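Local coordinates for protein serine protease inhibitor 4, isoform B (Drosophila melanogaster, PDB 4P0F) that probably inhibits serine-type and cysteine-type endopeptidases in the manner of other members of the serpin family, at residues 271-283 / 315-327. Sequence-based numbering, arbitrary orientation.
Sequences LPRFKAEFQVELS and AIIHKAFIEVNEE
Glu281 and Ile316 show how a side chain can complete a ladder of backbone bonds: the carboxylate supplies the acceptor for Ile316 N at the end where Leu282 N to Ile316 O, 2.7 Å, is the last backbone bond. Ile316 N reaches Glu281 OE2 at 2.8 Å in a nearly straight bond (174°), meeting the oxygen on its anti side, while Ser283 OG takes the syn lone pair. A bend at chi2 (-74°), following a CG set opposite the backbone N, turns the carboxylate of Glu281 back toward 315-327. With an alanine in place of this glutamate, Ile316 N would probably lose its acceptor and the Ser283 hydroxyl would be left to turn. At the far end, Arg273 bends at chi3 and sends NH1 to Glu326 OE2, 2.9 Å away, as a salt bridge nearly in the guanidinium plane; Thr184 also bonds that oxygen.

Between these ends strands 274-281 and 315-324 run antiparallel, their axes approaching to 4.7 Å, with paired backbone bonds at Ala276-Ile322, Phe278-Ala320 and Val280-His318. On the buried face, Val324 CG2 lies 3.7 Å from Phe274 CE1, its CB making an off-centre CH-pi contact with the ring, and Ala276 CB rests near Ile322 CG2. Leu282 CD1 packs on CB of His318, and the imidazole of that residue is held by Ser37 N and Thr335 OG1. On the other face, Glu277 CG meets the edge of the Phe321 ring at CD2 (3.6 Å), and Gln279 runs alongside Lys319, CB to CG 3.5 Å, while the lysine amine is held by the carbonyls of Lys149 and Asp150.

Strand 315-324 is flanked on its other edge by strand 328-341, the part of the reactive-centre loop that inserts on cleavage, as in other serpins; this antiparallel pair therefore belongs to the expanded central beta-sheet A characteristic of a cleaved serpin.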
loop_
_atom_site.group_PDB
_atom_site.type_symbol
_atom_site.label_atom_id
_atom_site.label_comp_id
_atom_site.label_asym_id
_atom_site.label_seq_id
_atom_site.Cartn_x
_atom_site.Cartn_y
_atom_site.Cartn_z
ATOM N N LEU A 271 21.614 -2.217 -8.565
ATOM C CA LEU A 271 20.240 -1.765 -8.357
ATOM C C LEU A 271 20.105 -0.317 -8.799
ATOM O O LEU A 271 20.943 0.500 -8.442
ATOM C CB LEU A 271 19.858 -1.896 -6.883
ATOM C CG LEU A 271 18.414 -1.582 -6.504
ATOM C CD1 LEU A 271 17.486 -2.637 -7.089
ATOM C CD2 LEU A 271 18.293 -1.547 -5.001
ATOM N N PRO A 272 19.057 0.012 -9.569
ATOM C CA PRO A 272 18.895 1.427 -9.934
ATOM C C PRO A 272 18.581 2.299 -8.730
ATOM O O PRO A 272 17.880 1.871 -7.811
ATOM C CB PRO A 272 17.707 1.423 -10.910
ATOM C CG PRO A 272 17.485 -0.016 -11.283
ATOM C CD PRO A 272 17.996 -0.833 -10.144
ATOM N N ARG A 273 19.117 3.513 -8.745
ATOM C CA ARG A 273 18.705 4.561 -7.836
ATOM C C ARG A 273 17.446 5.179 -8.449
ATOM O O ARG A 273 17.530 5.898 -9.444
ATOM C CB ARG A 273 19.831 5.594 -7.658
ATOM C CG ARG A 273 19.573 6.668 -6.605
ATOM C CD ARG A 273 20.809 7.573 -6.395
ATOM N NE ARG A 273 21.074 8.401 -7.562
ATOM C CZ ARG A 273 22.276 8.775 -7.986
ATOM N NH1 ARG A 273 23.394 8.381 -7.367
ATOM N NH2 ARG A 273 22.361 9.546 -9.060
ATOM N N PHE A 274 16.282 4.873 -7.885
ATOM C CA PHE A 274 15.030 5.253 -8.535
ATOM C C PHE A 274 13.998 5.782 -7.566
ATOM O O PHE A 274 14.103 5.609 -6.354
ATOM C CB PHE A 274 14.454 4.053 -9.313
ATOM C CG PHE A 274 13.783 3.006 -8.447
ATOM C CD1 PHE A 274 14.509 1.968 -7.891
ATOM C CD2 PHE A 274 12.412 3.046 -8.228
ATOM C CE1 PHE A 274 13.888 0.995 -7.111
ATOM C CE2 PHE A 274 11.788 2.086 -7.447
ATOM C CZ PHE A 274 12.521 1.058 -6.888
ATOM N N LYS A 275 13.003 6.457 -8.121
ATOM C CA LYS A 275 11.861 6.896 -7.335
ATOM C C LYS A 275 10.616 6.669 -8.169
ATOM O O LYS A 275 10.685 6.592 -9.396
ATOM C CB LYS A 275 12.009 8.357 -6.915
ATOM C CG LYS A 275 11.752 9.374 -7.998
ATOM C CD LYS A 275 11.939 10.790 -7.452
ATOM C CE LYS A 275 11.732 11.839 -8.528
ATOM N NZ LYS A 275 12.164 13.196 -8.083
ATOM N N ALA A 276 9.479 6.525 -7.500
ATOM C CA ALA A 276 8.218 6.356 -8.199
ATOM C C ALA A 276 7.099 6.978 -7.379
ATOM O O ALA A 276 7.168 7.022 -6.154
ATOM C CB ALA A 276 7.952 4.883 -8.467
ATOM N N GLU A 277 6.089 7.492 -8.074
ATOM C CA GLU A 277 4.896 8.039 -7.436
ATOM C C GLU A 277 3.706 7.500 -8.203
ATOM O O GLU A 277 3.755 7.414 -9.430
ATOM C CB GLU A 277 4.895 9.564 -7.456
ATOM C CG GLU A 277 6.256 10.195 -7.253
ATOM C CD GLU A 277 6.181 11.704 -7.093
ATOM O OE1 GLU A 277 5.088 12.215 -6.762
ATOM O OE2 GLU A 277 7.214 12.375 -7.302
ATOM N N PHE A 278 2.632 7.152 -7.497
ATOM C CA PHE A 278 1.487 6.524 -8.126
ATOM C C PHE A 278 0.226 6.951 -7.402
ATOM O O PHE A 278 0.218 7.065 -6.175
ATOM C CB PHE A 278 1.638 5.002 -8.094
ATOM C CG PHE A 278 0.530 4.255 -8.782
ATOM C CD1 PHE A 278 0.445 4.230 -10.163
ATOM C CD2 PHE A 278 -0.406 3.558 -8.048
ATOM C CE1 PHE A 278 -0.556 3.536 -10.793
ATOM C CE2 PHE A 278 -1.407 2.855 -8.683
ATOM C CZ PHE A 278 -1.485 2.848 -10.046
ATOM N N GLN A 279 -0.816 7.230 -8.173
ATOM C CA GLN A 279 -2.106 7.570 -7.595
ATOM C C GLN A 279 -3.209 6.925 -8.409
ATOM O O GLN A 279 -3.115 6.823 -9.637
ATOM C CB GLN A 279 -2.296 9.077 -7.523
ATOM C CG GLN A 279 -2.318 9.809 -8.840
ATOM C CD GLN A 279 -2.403 11.319 -8.642
ATOM O OE1 GLN A 279 -1.438 11.961 -8.224
ATOM N NE2 GLN A 279 -3.568 11.885 -8.921
ATOM N N VAL A 280 -4.250 6.490 -7.712
ATOM C CA VAL A 280 -5.344 5.783 -8.337
ATOM C C VAL A 280 -6.598 5.884 -7.485
ATOM O O VAL A 280 -6.516 5.931 -6.251
ATOM C CB VAL A 280 -4.991 4.289 -8.558
ATOM C CG1 VAL A 280 -4.752 3.581 -7.229
ATOM C CG2 VAL A 280 -6.065 3.583 -9.360
ATOM N N GLU A 281 -7.748 5.957 -8.150
ATOM C CA GLU A 281 -9.029 5.836 -7.477
ATOM C C GLU A 281 -9.400 4.350 -7.596
ATOM O O GLU A 281 -9.404 3.790 -8.697
ATOM C CB GLU A 281 -10.083 6.777 -8.091
ATOM C CG GLU A 281 -11.313 7.016 -7.212
ATOM C CD GLU A 281 -12.248 5.835 -7.176
ATOM O OE1 GLU A 281 -12.331 5.124 -8.190
ATOM O OE2 GLU A 281 -12.912 5.623 -6.140
ATOM N N LEU A 282 -9.650 3.711 -6.457
ATOM C CA LEU A 282 -9.671 2.244 -6.374
ATOM C C LEU A 282 -11.049 1.593 -6.546
ATOM O O LEU A 282 -11.172 0.383 -6.374
ATOM C CB LEU A 282 -9.083 1.806 -5.029
ATOM C CG LEU A 282 -7.563 1.901 -4.879
ATOM C CD1 LEU A 282 -7.156 1.640 -3.455
ATOM C CD2 LEU A 282 -6.872 0.897 -5.801
ATOM N N SER A 283 -12.078 2.368 -6.902
ATOM C CA SER A 283 -13.425 1.807 -7.041
ATOM C C SER A 283 -13.460 0.644 -8.026
ATOM O O SER A 283 -14.075 -0.392 -7.760
ATOM C CB SER A 283 -14.422 2.879 -7.502
ATOM O OG SER A 283 -14.637 3.830 -6.478
ATOM N N ALA A 315 -15.849 7.556 -3.188
ATOM C CA ALA A 315 -14.489 7.486 -3.712
ATOM C C ALA A 315 -13.562 6.734 -2.778
ATOM O O ALA A 315 -13.706 6.795 -1.559
ATOM C CB ALA A 315 -13.948 8.887 -3.961
ATOM N N ILE A 316 -12.602 6.014 -3.365
ATOM C CA ILE A 316 -11.484 5.459 -2.618
ATOM C C ILE A 316 -10.230 5.907 -3.345
ATOM O O ILE A 316 -10.025 5.523 -4.489
ATOM C CB ILE A 316 -11.493 3.915 -2.539
ATOM C CG1 ILE A 316 -12.836 3.396 -2.028
ATOM C CG2 ILE A 316 -10.338 3.438 -1.655
ATOM C CD1 ILE A 316 -12.927 1.866 -1.957
ATOM N N ILE A 317 -9.426 6.755 -2.709
ATOM C CA ILE A 317 -8.255 7.325 -3.372
ATOM C C ILE A 317 -6.995 6.834 -2.677
ATOM O O ILE A 317 -6.901 6.865 -1.459
ATOM C CB ILE A 317 -8.296 8.864 -3.367
ATOM C CG1 ILE A 317 -9.529 9.358 -4.128
ATOM C CG2 ILE A 317 -7.043 9.424 -4.004
ATOM C CD1 ILE A 317 -9.933 10.778 -3.803
ATOM N N HIS A 318 -6.032 6.367 -3.465
ATOM C CA HIS A 318 -4.776 5.895 -2.923
ATOM C C HIS A 318 -3.643 6.597 -3.618
ATOM O O HIS A 318 -3.639 6.717 -4.845
ATOM C CB HIS A 318 -4.638 4.387 -3.095
ATOM C CG HIS A 318 -3.429 3.811 -2.432
ATOM N ND1 HIS A 318 -3.331 3.652 -1.067
ATOM C CD2 HIS A 318 -2.269 3.339 -2.948
ATOM C CE1 HIS A 318 -2.169 3.099 -0.772
ATOM N NE2 HIS A 318 -1.503 2.904 -1.894
ATOM N N LYS A 319 -2.690 7.061 -2.826
ATOM C CA LYS A 319 -1.478 7.674 -3.365
ATOM C C LYS A 319 -0.274 7.107 -2.654
ATOM O O LYS A 319 -0.311 6.903 -1.447
ATOM C CB LYS A 319 -1.512 9.191 -3.204
ATOM C CG LYS A 319 -2.517 9.901 -4.079
ATOM C CD LYS A 319 -2.149 11.389 -4.226
ATOM C CE LYS A 319 -3.230 12.162 -4.985
ATOM N NZ LYS A 319 -2.984 13.641 -5.124
ATOM N N ALA A 320 0.802 6.872 -3.402
ATOM C CA ALA A 320 2.010 6.306 -2.818
ATOM C C ALA A 320 3.270 6.861 -3.490
ATOM O O ALA A 320 3.236 7.365 -4.616
ATOM C CB ALA A 320 1.972 4.797 -2.904
ATOM N N PHE A 321 4.364 6.796 -2.737
ATOM C CA PHE A 321 5.657 7.346 -3.133
ATOM C C PHE A 321 6.753 6.443 -2.602
ATOM O O PHE A 321 6.637 5.928 -1.495
ATOM C CB PHE A 321 5.838 8.762 -2.578
ATOM C CG PHE A 321 7.226 9.316 -2.761
ATOM C CD1 PHE A 321 8.207 9.094 -1.807
ATOM C CD2 PHE A 321 7.552 10.028 -3.893
ATOM C CE1 PHE A 321 9.486 9.585 -1.983
ATOM C CE2 PHE A 321 8.837 10.521 -4.074
ATOM C CZ PHE A 321 9.793 10.305 -3.114
ATOM N N ILE A 322 7.820 6.267 -3.378
ATOM C CA ILE A 322 8.994 5.555 -2.890
ATOM C C ILE A 322 10.249 6.147 -3.536
ATOM O O ILE A 322 10.223 6.558 -4.694
ATOM C CB ILE A 322 8.901 4.033 -3.175
ATOM C CG1 ILE A 322 10.073 3.288 -2.521
ATOM C CG2 ILE A 322 8.858 3.757 -4.666
ATOM C CD1 ILE A 322 9.830 1.769 -2.391
ATOM N N GLU A 323 11.321 6.235 -2.756
ATOM C CA GLU A 323 12.646 6.584 -3.272
ATOM C C GLU A 323 13.623 5.572 -2.720
ATOM O O GLU A 323 13.596 5.261 -1.533
ATOM C CB GLU A 323 13.056 8.011 -2.882
ATOM C CG GLU A 323 13.353 8.209 -1.393
ATOM C CD GLU A 323 14.765 7.781 -0.983
ATOM O OE1 GLU A 323 15.615 7.551 -1.869
ATOM O OE2 GLU A 323 15.014 7.658 0.235
ATOM N N VAL A 324 14.475 5.054 -3.600
ATOM C CA VAL A 324 15.481 4.068 -3.253
ATOM C C VAL A 324 16.852 4.613 -3.661
ATOM O O VAL A 324 17.062 4.928 -4.828
ATOM C CB VAL A 324 15.217 2.736 -3.967
ATOM C CG1 VAL A 324 16.327 1.713 -3.672
ATOM C CG2 VAL A 324 13.861 2.193 -3.562
ATOM N N ASN A 325 17.764 4.737 -2.703
ATOM C CA ASN A 325 19.104 5.257 -2.991
ATOM C C ASN A 325 20.172 4.550 -2.172
ATOM O O ASN A 325 19.933 3.485 -1.607
ATOM C CB ASN A 325 19.152 6.775 -2.760
ATOM C CG ASN A 325 18.976 7.171 -1.304
ATOM O OD1 ASN A 325 18.964 6.335 -0.406
ATOM N ND2 ASN A 325 18.835 8.475 -1.067
ATOM N N GLU A 326 21.366 5.129 -2.122
ATOM C CA GLU A 326 22.496 4.424 -1.557
ATOM C C GLU A 326 22.373 4.229 -0.052
ATOM O O GLU A 326 22.961 3.298 0.503
ATOM C CB GLU A 326 23.793 5.174 -1.878
ATOM C CG GLU A 326 24.219 5.115 -3.346
ATOM C CD GLU A 326 23.592 6.202 -4.220
ATOM O OE1 GLU A 326 22.652 6.892 -3.772
ATOM O OE2 GLU A 326 24.069 6.364 -5.366
ATOM N N GLU A 327 21.632 5.118 0.606
ATOM C CA GLU A 327 21.508 5.093 2.060
ATOM C C GLU A 327 20.382 4.178 2.549
ATOM O O GLU A 327 20.461 3.617 3.638
ATOM C CB GLU A 327 21.267 6.513 2.601
ATOM C CG GLU A 327 22.481 7.428 2.527
ATOM C CD GLU A 327 22.901 7.785 1.103
ATOM O OE1 GLU A 327 22.014 8.051 0.261
ATOM O OE2 GLU A 327 24.124 7.807 0.831
#